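Local coordinates for protein glycosyl hydrolase, family 8 (PDB 3REN) that probably hydrolyses alpha-glucosidic linkages as an alpha-amylase built on an (alpha/alpha)6-barrel, at residues M25-I30 against N340-F345; L67-S72 against L117-A122. All coordinates share one frame; numbering follows the deposited sequence.

Contact 1: residues M25-I30 against N340-F345; sequences MLFDFI and NALLAF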
HETATM    1  N   MSE A  25       6.859  10.753  15.986  1.00 13.85           N
HETATM    2  CA  MSE A  25       6.486   9.761  16.995  1.00 13.13           C
HETATM    3  C   MSE A  25       6.306   8.408  16.327  1.00 11.74           C
HETATM    4  O   MSE A  25       6.734   7.360  16.869  1.00 11.13           O
HETATM    5  CB  MSE A  25       5.122  10.156  17.597  1.00 13.24           C
HETATM    6  CG  MSE A  25       5.137  11.354  18.565  1.00 18.02           C
HETATM    7 SE   MSE A  25       3.221  11.924  18.965  1.00 24.59          SE
HETATM    8  CE  MSE A  25       2.519  10.229  19.604  1.00 18.83           C
ATOM      9  N   LEU A  26       5.629   8.430  15.171  1.00 11.07           N
ATOM     10  CA  LEU A  26       5.311   7.207  14.480  1.00 11.70           C
ATOM     11  C   LEU A  26       6.591   6.563  13.855  1.00 11.41           C
ATOM     12  O   LEU A  26       6.818   5.347  13.950  1.00 11.07           O
ATOM     13  CB  LEU A  26       4.192   7.430  13.459  1.00 11.38           C
ATOM     14  CG  LEU A  26       3.821   6.226  12.568  1.00 12.36           C
ATOM     15  CD1 LEU A  26       3.442   4.941  13.383  1.00 10.22           C
ATOM     16  CD2 LEU A  26       2.678   6.642  11.692  1.00 11.37           C
ATOM     17  N   PHE A  27       7.417   7.377  13.227  1.00 11.88           N
ATOM     18  CA  PHE A  27       8.704   6.862  12.706  1.00 12.75           C
ATOM     19  C   PHE A  27       9.556   6.280  13.841  1.00 12.80           C
ATOM     20  O   PHE A  27      10.144   5.178  13.700  1.00 12.56           O
ATOM     21  CB  PHE A  27       9.498   7.959  11.986  1.00 11.97           C
ATOM     22  CG  PHE A  27      10.791   7.452  11.411  1.00 14.86           C
ATOM     23  CD1 PHE A  27      10.807   6.866  10.140  1.00 15.34           C
ATOM     24  CD2 PHE A  27      11.966   7.503  12.152  1.00 12.18           C
ATOM     25  CE1 PHE A  27      11.990   6.341   9.610  1.00 17.35           C
ATOM     26  CE2 PHE A  27      13.148   6.978  11.634  1.00 17.90           C
ATOM     27  CZ  PHE A  27      13.159   6.402  10.351  1.00 18.73           C
ATOM     28  N   ASP A  28       9.592   6.990  14.968  1.00 12.29           N
ATOM     29  CA  ASP A  28      10.337   6.512  16.160  1.00 13.51           C
ATOM     30  C   ASP A  28       9.818   5.153  16.636  1.00 12.46           C
ATOM     31  O   ASP A  28      10.598   4.286  17.022  1.00 13.26           O
ATOM     32  CB  ASP A  28      10.261   7.487  17.345  1.00 13.21           C
ATOM     33  CG  ASP A  28      11.190   8.728  17.188  1.00 19.25           C
ATOM     34  OD1 ASP A  28      12.007   8.807  16.226  1.00 20.40           O
ATOM     35  OD2 ASP A  28      11.043   9.661  18.031  1.00 22.66           O
ATOM     36  N   PHE A  29       8.508   4.985  16.669  1.00 12.36           N
ATOM     37  CA  PHE A  29       7.923   3.682  17.056  1.00 12.63           C
ATOM     38  C   PHE A  29       8.323   2.590  16.059  1.00 12.40           C
ATOM     39  O   PHE A  29       8.718   1.488  16.471  1.00 11.61           O
ATOM     40  CB  PHE A  29       6.391   3.768  17.118  1.00 12.87           C
ATOM     41  CG  PHE A  29       5.727   2.438  17.281  1.00 13.80           C
ATOM     42  CD1 PHE A  29       5.859   1.734  18.483  1.00 12.03           C
ATOM     43  CD2 PHE A  29       4.972   1.898  16.243  1.00 10.12           C
ATOM     44  CE1 PHE A  29       5.268   0.482  18.647  1.00 14.90           C
ATOM     45  CE2 PHE A  29       4.357   0.647  16.404  1.00 12.11           C
ATOM     46  CZ  PHE A  29       4.530  -0.077  17.603  1.00 10.21           C
ATOM     47  N   ILE A  30       8.195   2.885  14.767  1.00 11.73           N
ATOM     48  CA  ILE A  30       8.526   1.893  13.729  1.00 12.05           C
ATOM     49  C   ILE A  30      10.015   1.558  13.774  1.00 12.61           C
ATOM     50  O   ILE A  30      10.395   0.395  13.759  1.00 12.72           O
ATOM     51  CB  ILE A  30       8.138   2.344  12.269  1.00 11.49           C
ATOM     52  CG1 ILE A  30       6.617   2.407  12.067  1.00 11.61           C
ATOM     53  CG2 ILE A  30       8.736   1.385  11.220  1.00 10.69           C
ATOM     54  CD1 ILE A  30       6.194   3.406  10.971  1.00 10.19           C
ATOM     55  N   ASN A 340       1.333   2.789   6.498  1.00 11.24           N
ATOM     56  CA  ASN A 340       0.409   3.591   5.686  1.00 11.88           C
ATOM     57  C   ASN A 340       0.147   4.922   6.398  1.00 11.47           C
ATOM     58  O   ASN A 340       0.182   5.985   5.765  1.00 10.75           O
ATOM     59  CB  ASN A 340      -0.892   2.828   5.398  1.00 11.92           C
ATOM     60  CG  ASN A 340      -0.739   1.822   4.260  1.00 14.67           C
ATOM     61  OD1 ASN A 340      -0.039   2.093   3.286  1.00 18.28           O
ATOM     62  ND2 ASN A 340      -1.385   0.665   4.380  1.00 16.61           N
ATOM     63  N   ALA A 341      -0.015   4.861   7.722  1.00 10.43           N
ATOM     64  CA  ALA A 341      -0.175   6.082   8.540  1.00 11.30           C
ATOM     65  C   ALA A 341       1.041   7.000   8.423  1.00 10.34           C
ATOM     66  O   ALA A 341       0.899   8.215   8.414  1.00 12.73           O
ATOM     67  CB  ALA A 341      -0.404   5.725  10.016  1.00  9.23           C
ATOM     68  N   LEU A 342       2.233   6.416   8.348  1.00 10.90           N
ATOM     69  CA  LEU A 342       3.448   7.221   8.204  1.00 11.00           C
ATOM     70  C   LEU A 342       3.444   7.978   6.882  1.00 11.48           C
ATOM     71  O   LEU A 342       3.715   9.176   6.847  1.00 12.21           O
ATOM     72  CB  LEU A 342       4.706   6.343   8.418  1.00 11.28           C
ATOM     73  CG  LEU A 342       6.053   7.036   8.357  1.00 11.06           C
ATOM     74  CD1 LEU A 342       6.258   7.922   9.578  1.00  9.62           C
ATOM     75  CD2 LEU A 342       7.176   5.994   8.226  1.00 13.46           C
ATOM     76  N   LEU A 343       3.081   7.306   5.789  1.00 11.19           N
ATOM     77  CA  LEU A 343       2.864   7.998   4.516  1.00 11.40           C
ATOM     78  C   LEU A 343       1.844   9.153   4.569  1.00 11.23           C
ATOM     79  O   LEU A 343       2.078  10.205   3.956  1.00 10.81           O
ATOM     80  CB  LEU A 343       2.502   7.012   3.390  1.00 10.96           C
ATOM     81  CG  LEU A 343       3.639   6.014   3.085  1.00 13.97           C
ATOM     82  CD1 LEU A 343       3.210   4.895   2.175  1.00 13.20           C
ATOM     83  CD2 LEU A 343       4.894   6.704   2.438  1.00 12.63           C
ATOM     84  N   ALA A 344       0.704   8.956   5.256  1.00 10.70           N
ATOM     85  CA  ALA A 344      -0.291  10.063   5.421  1.00 10.81           C
ATOM     86  C   ALA A 344       0.254  11.197   6.309  1.00 10.72           C
ATOM     87  O   ALA A 344       0.120  12.369   5.954  1.00 11.23           O
ATOM     88  CB  ALA A 344      -1.601   9.531   5.994  1.00 10.62           C
ATOM     89  N   PHE A 345       0.874  10.862   7.447  1.00 11.61           N
ATOM     90  CA  PHE A 345       1.380  11.926   8.340  1.00 12.37           C
ATOM     91  C   PHE A 345       2.495  12.696   7.614  1.00 14.00           C
ATOM     92  O   PHE A 345       2.682  13.895   7.862  1.00 15.04           O
ATOM     93  CB  PHE A 345       1.916  11.385   9.673  1.00 12.72           C
ATOM     94  CG  PHE A 345       0.846  11.081  10.704  1.00 12.89           C
ATOM     95  CD1 PHE A 345      -0.285  11.899  10.832  1.00 13.08           C
ATOM     96  CD2 PHE A 345       0.988   9.999  11.552  1.00 12.35           C
ATOM     97  CE1 PHE A 345      -1.260  11.652  11.792  1.00 11.08           C
ATOM     98  CE2 PHE A 345      -0.003   9.711  12.526  1.00 14.48           C
ATOM     99  CZ  PHE A 345      -1.120  10.543  12.647  1.00 13.46           C
TER

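Contact 2: residues L67-S72 against L117-A122; sequences LMMLYS and LRIIKA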
ATOM      1  N   LEU A  67       7.030  -0.043   1.305  1.00 10.23           N
ATOM      2  CA  LEU A  67       6.404   1.130   1.922  1.00 10.92           C
ATOM      3  C   LEU A  67       7.432   2.097   2.500  1.00 10.47           C
ATOM      4  O   LEU A  67       7.333   3.302   2.318  1.00  9.87           O
ATOM      5  CB  LEU A  67       5.347   0.721   2.979  1.00 10.72           C
ATOM      6  CG  LEU A  67       4.043   0.100   2.393  1.00 11.79           C
ATOM      7  CD1 LEU A  67       3.137  -0.574   3.486  1.00  9.02           C
ATOM      8  CD2 LEU A  67       3.254   1.147   1.610  1.00  7.02           C
HETATM    9  N   MSE A  68       8.429   1.556   3.192  1.00 10.80           N
HETATM   10  CA  MSE A  68       9.446   2.365   3.849  1.00 11.20           C
HETATM   11  C   MSE A  68      10.345   3.048   2.796  1.00 10.97           C
HETATM   12  O   MSE A  68      10.741   4.188   2.976  1.00 10.97           O
HETATM   13  CB  MSE A  68      10.261   1.508   4.843  1.00 11.46           C
HETATM   14  CG  MSE A  68      11.360   2.285   5.600  1.00 15.15           C
HETATM   15 SE   MSE A  68      10.711   3.924   6.520  1.00 16.63          SE
HETATM   16  CE  MSE A  68      10.015   3.143   8.150  1.00 17.47           C
HETATM   17  N   MSE A  69      10.654   2.339   1.713  1.00  9.86           N
HETATM   18  CA  MSE A  69      11.316   2.948   0.556  1.00 10.34           C
HETATM   19  C   MSE A  69      10.531   4.096  -0.053  1.00 10.65           C
HETATM   20  O   MSE A  69      11.121   5.122  -0.387  1.00 10.44           O
HETATM   21  CB  MSE A  69      11.605   1.900  -0.520  1.00  9.53           C
HETATM   22  CG  MSE A  69      12.752   0.907  -0.087  1.00 10.96           C
HETATM   23 SE   MSE A  69      12.834  -0.701  -1.274  1.00 13.12          SE
HETATM   24  CE  MSE A  69      13.470   0.127  -2.895  1.00 13.62           C
ATOM     25  N   LEU A  70       9.209   3.937  -0.211  1.00  9.88           N
ATOM     26  CA  LEU A  70       8.420   5.070  -0.704  1.00 10.84           C
ATOM     27  C   LEU A  70       8.480   6.296   0.214  1.00 11.31           C
ATOM     28  O   LEU A  70       8.629   7.457  -0.258  1.00 10.27           O
ATOM     29  CB  LEU A  70       6.969   4.687  -0.936  1.00 10.98           C
ATOM     30  CG  LEU A  70       6.716   3.769  -2.126  1.00 12.57           C
ATOM     31  CD1 LEU A  70       5.231   3.331  -2.093  1.00 14.98           C
ATOM     32  CD2 LEU A  70       6.974   4.594  -3.396  1.00 15.38           C
ATOM     33  N   TYR A  71       8.332   6.035   1.516  1.00 10.87           N
ATOM     34  CA  TYR A  71       8.480   7.077   2.511  1.00 11.57           C
ATOM     35  C   TYR A  71       9.847   7.766   2.410  1.00 11.73           C
ATOM     36  O   TYR A  71       9.932   8.997   2.480  1.00 11.18           O
ATOM     37  CB  TYR A  71       8.349   6.477   3.916  1.00 11.15           C
ATOM     38  CG  TYR A  71       8.664   7.465   5.017  1.00 12.82           C
ATOM     39  CD1 TYR A  71       7.722   8.412   5.407  1.00 12.54           C
ATOM     40  CD2 TYR A  71       9.900   7.474   5.621  1.00 10.88           C
ATOM     41  CE1 TYR A  71       8.011   9.338   6.408  1.00 14.91           C
ATOM     42  CE2 TYR A  71      10.208   8.384   6.620  1.00 13.51           C
ATOM     43  CZ  TYR A  71       9.260   9.315   7.004  1.00 15.94           C
ATOM     44  OH  TYR A  71       9.523  10.202   8.022  1.00 17.03           O
ATOM     45  N   SER A  72      10.915   6.972   2.321  1.00 11.74           N
ATOM     46  CA  SER A  72      12.302   7.521   2.225  1.00 12.90           C
ATOM     47  C   SER A  72      12.514   8.446   1.037  1.00 12.57           C
ATOM     48  O   SER A  72      13.119   9.498   1.194  1.00 13.23           O
ATOM     49  CB  SER A  72      13.323   6.397   2.131  1.00 12.02           C
ATOM     50  OG  SER A  72      13.262   5.635   3.303  1.00 16.14           O
ATOM     51  N   LEU A 117       5.515  -4.243  -7.855  1.00 11.41           N
ATOM     52  CA  LEU A 117       5.231  -2.966  -8.480  1.00 10.86           C
ATOM     53  C   LEU A 117       5.493  -1.796  -7.503  1.00 11.43           C
ATOM     54  O   LEU A 117       5.898  -0.741  -7.949  1.00 10.77           O
ATOM     55  CB  LEU A 117       3.795  -2.911  -9.031  1.00  9.90           C
ATOM     56  CG  LEU A 117       3.540  -3.768 -10.285  1.00 11.62           C
ATOM     57  CD1 LEU A 117       2.036  -3.949 -10.539  1.00  9.83           C
ATOM     58  CD2 LEU A 117       4.191  -3.146 -11.483  1.00 10.64           C
ATOM     59  N   ARG A 118       5.231  -1.982  -6.198  1.00 10.92           N
ATOM     60  CA  ARG A 118       5.502  -0.940  -5.208  1.00 11.28           C
ATOM     61  C   ARG A 118       7.002  -0.622  -5.127  1.00 11.85           C
ATOM     62  O   ARG A 118       7.392   0.542  -4.963  1.00 13.74           O
ATOM     63  CB  ARG A 118       5.026  -1.353  -3.829  1.00 11.14           C
ATOM     64  CG  ARG A 118       5.048  -0.225  -2.798  1.00 12.88           C
ATOM     65  CD  ARG A 118       4.660  -0.694  -1.405  1.00 15.14           C
ATOM     66  NE  ARG A 118       3.256  -1.136  -1.292  1.00 14.98           N
ATOM     67  CZ  ARG A 118       2.850  -2.407  -1.263  1.00 16.50           C
ATOM     68  NH1 ARG A 118       3.708  -3.416  -1.389  1.00 15.15           N
ATOM     69  NH2 ARG A 118       1.557  -2.681  -1.127  1.00 17.12           N
ATOM     70  N   ILE A 119       7.825  -1.658  -5.192  1.00 10.96           N
ATOM     71  CA  ILE A 119       9.282  -1.538  -5.196  1.00 10.60           C
ATOM     72  C   ILE A 119       9.832  -0.916  -6.483  1.00 11.28           C
ATOM     73  O   ILE A 119      10.730  -0.062  -6.438  1.00 12.30           O
ATOM     74  CB  ILE A 119       9.921  -2.906  -4.847  1.00 10.83           C
ATOM     75  CG1 ILE A 119       9.675  -3.151  -3.346  1.00  8.12           C
ATOM     76  CG2 ILE A 119      11.484  -2.894  -5.144  1.00 10.30           C
ATOM     77  CD1 ILE A 119       9.934  -4.540  -2.821  1.00 11.85           C
ATOM     78  N   ILE A 120       9.279  -1.307  -7.627  1.00 11.47           N
ATOM     79  CA  ILE A 120       9.636  -0.685  -8.880  1.00 11.63           C
ATOM     80  C   ILE A 120       9.329   0.807  -8.805  1.00 12.36           C
ATOM     81  O   ILE A 120      10.146   1.607  -9.219  1.00 12.58           O
ATOM     82  CB  ILE A 120       8.909  -1.342 -10.066  1.00 12.17           C
ATOM     83  CG1 ILE A 120       9.553  -2.683 -10.400  1.00 10.14           C
ATOM     84  CG2 ILE A 120       8.960  -0.429 -11.308  1.00 11.98           C
ATOM     85  CD1 ILE A 120       8.515  -3.760 -10.868  1.00 12.60           C
ATOM     86  N   LYS A 121       8.157   1.175  -8.270  1.00 12.09           N
ATOM     87  CA  LYS A 121       7.764   2.575  -8.173  1.00 11.68           C
ATOM     88  C   LYS A 121       8.750   3.352  -7.302  1.00 11.42           C
ATOM     89  O   LYS A 121       9.220   4.406  -7.715  1.00 13.48           O
ATOM     90  CB  LYS A 121       6.350   2.714  -7.583  1.00 13.43           C
ATOM     91  CG  LYS A 121       5.830   4.173  -7.545  1.00 14.54           C
ATOM     92  CD  LYS A 121       4.481   4.222  -6.777  1.00 23.03           C
ATOM     93  CE  LYS A 121       3.726   5.518  -7.093  1.00 29.30           C
ATOM     94  NZ  LYS A 121       2.508   5.792  -6.200  1.00 33.44           N
ATOM     95  N   ALA A 122       9.098   2.832  -6.124  1.00 10.69           N
ATOM     96  CA  ALA A 122      10.084   3.489  -5.244  1.00 10.40           C
ATOM     97  C   ALA A 122      11.440   3.663  -5.932  1.00 10.53           C
ATOM     98  O   ALA A 122      12.088   4.706  -5.802  1.00 11.35           O
ATOM     99  CB  ALA A 122      10.264   2.696  -3.963  1.00  9.45           C
TER

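Contact 1: residues M25-I30 against N340-F345
The helical segments around Leu-26 and Leu-342 run nearly antiparallel, their N-to-C directions 152° apart and their axes approaching to 10.0 Å, with the CA atoms of these two leucines the nearest pair at 6.5 Å. Leu-26 makes the contact with one methyl. A chi1 of 176° swings CG away from the backbone N and sends CD2 into the backbone of the facing helix, 3.4 Å from Leu-342 N. The same methyl rests against Ala-341 CB, 3.6 Å from Leu-26 CD2, and meets Phe-345 at the rim of its ring, where Phe-345 CD2 is 3.8 Å from Leu-26 CD2. Leu-342 answers with both branches. Its CD1 lies beside the base of Phe-27, 4.0 Å from Phe-27 CB, while its CD2 reaches Ile-30 CD1 at 3.9 Å and also approaches the edge of the Phe-27 ring near the ring plane. Gln-313, from a loop, touches both Leu-26 and Phe-345. Helices 21-33 and 335-346, the first and the last of the modelled chain, thus pack on each other, and their antiparallel pairing is consistent with an outer helix set on an inner one in the (alpha/alpha)6-barrel. Every side chain crossing this interface is aliphatic or aromatic, which implies that the helices are held here by buried apolar packing, without directional polar bonds between them.

Contact 2: residues L67-S72 against L117-A122
The Arg-118 side chain crosses over Leu-67 and Leu-70 of segment 67-72, its aliphatic part laid against both. From CB the chain passes to CG, which stands anti to the backbone N (chi1 -170°) and takes the CD1 methyl of Leu-70 at 3.6 Å from Arg-118 CG, the two side chains crossing at about a right angle. CD, at the end of the extended part, lies 3.7 Å from Leu-67 N; the bend at chi3 (-66°) swings NE to 3.7 Å from Leu-67 CD2, a methyl that approaches the guanidinium obliquely. At the tip, NH1 forms a salt bridge with Asp-115 one turn earlier on its own helix, anchoring the charged end while the methylenes pack. Segments 67-72 and 117-122 run almost parallel, 20° apart, with a closest axis approach of 8.8 Å, consistent with neighbouring helices of the inner ring of the (alpha/alpha)6-barrel. The small Ala-122 is consistent with this close spacing: its CB meets Met-69 CB at 3.8 Å, and Leu-70 CD2 lies equally near, 3.8 Å from Ala-122 CB. Farther out, selenomethionine Met-69 extends its CE toward Ile-119 CG2, 4.3 Å away. Leu-70 CD2 also lies by the methylenes of Lys-121, whose NZ continues to a salt bridge with Glu-243. Within segment 67-72, Met-68 O accepts hydrogen bonds from Ser-72 N and, at 2.9 Å, Ser-72 OG, on opposite sides of the carbonyl.

Helix 62-74 joins the two contacts, whose centres lie 15 Å apart: it faces helix 113-130 in contact 2 and touches both partners of contact 1. Leu-342 CG packs 3.6 Å from Tyr-71 CE1, and Ile-30 CG2 lies 3.8 Å from Met-68 CE. Beside them Leu-343 bridges to Leu-67, with Leu-343 CD1 3.8 Å from Leu-67 CD2. In sequence, both segments of contact 2 fall between those of contact 1. A bound magnesium ion lies about 9 Å from the Phe-345 side chain, and ethanediol molecules, probably from crystallisation, come within about 4 Å of the Phe-27 and Lys-121 side chains.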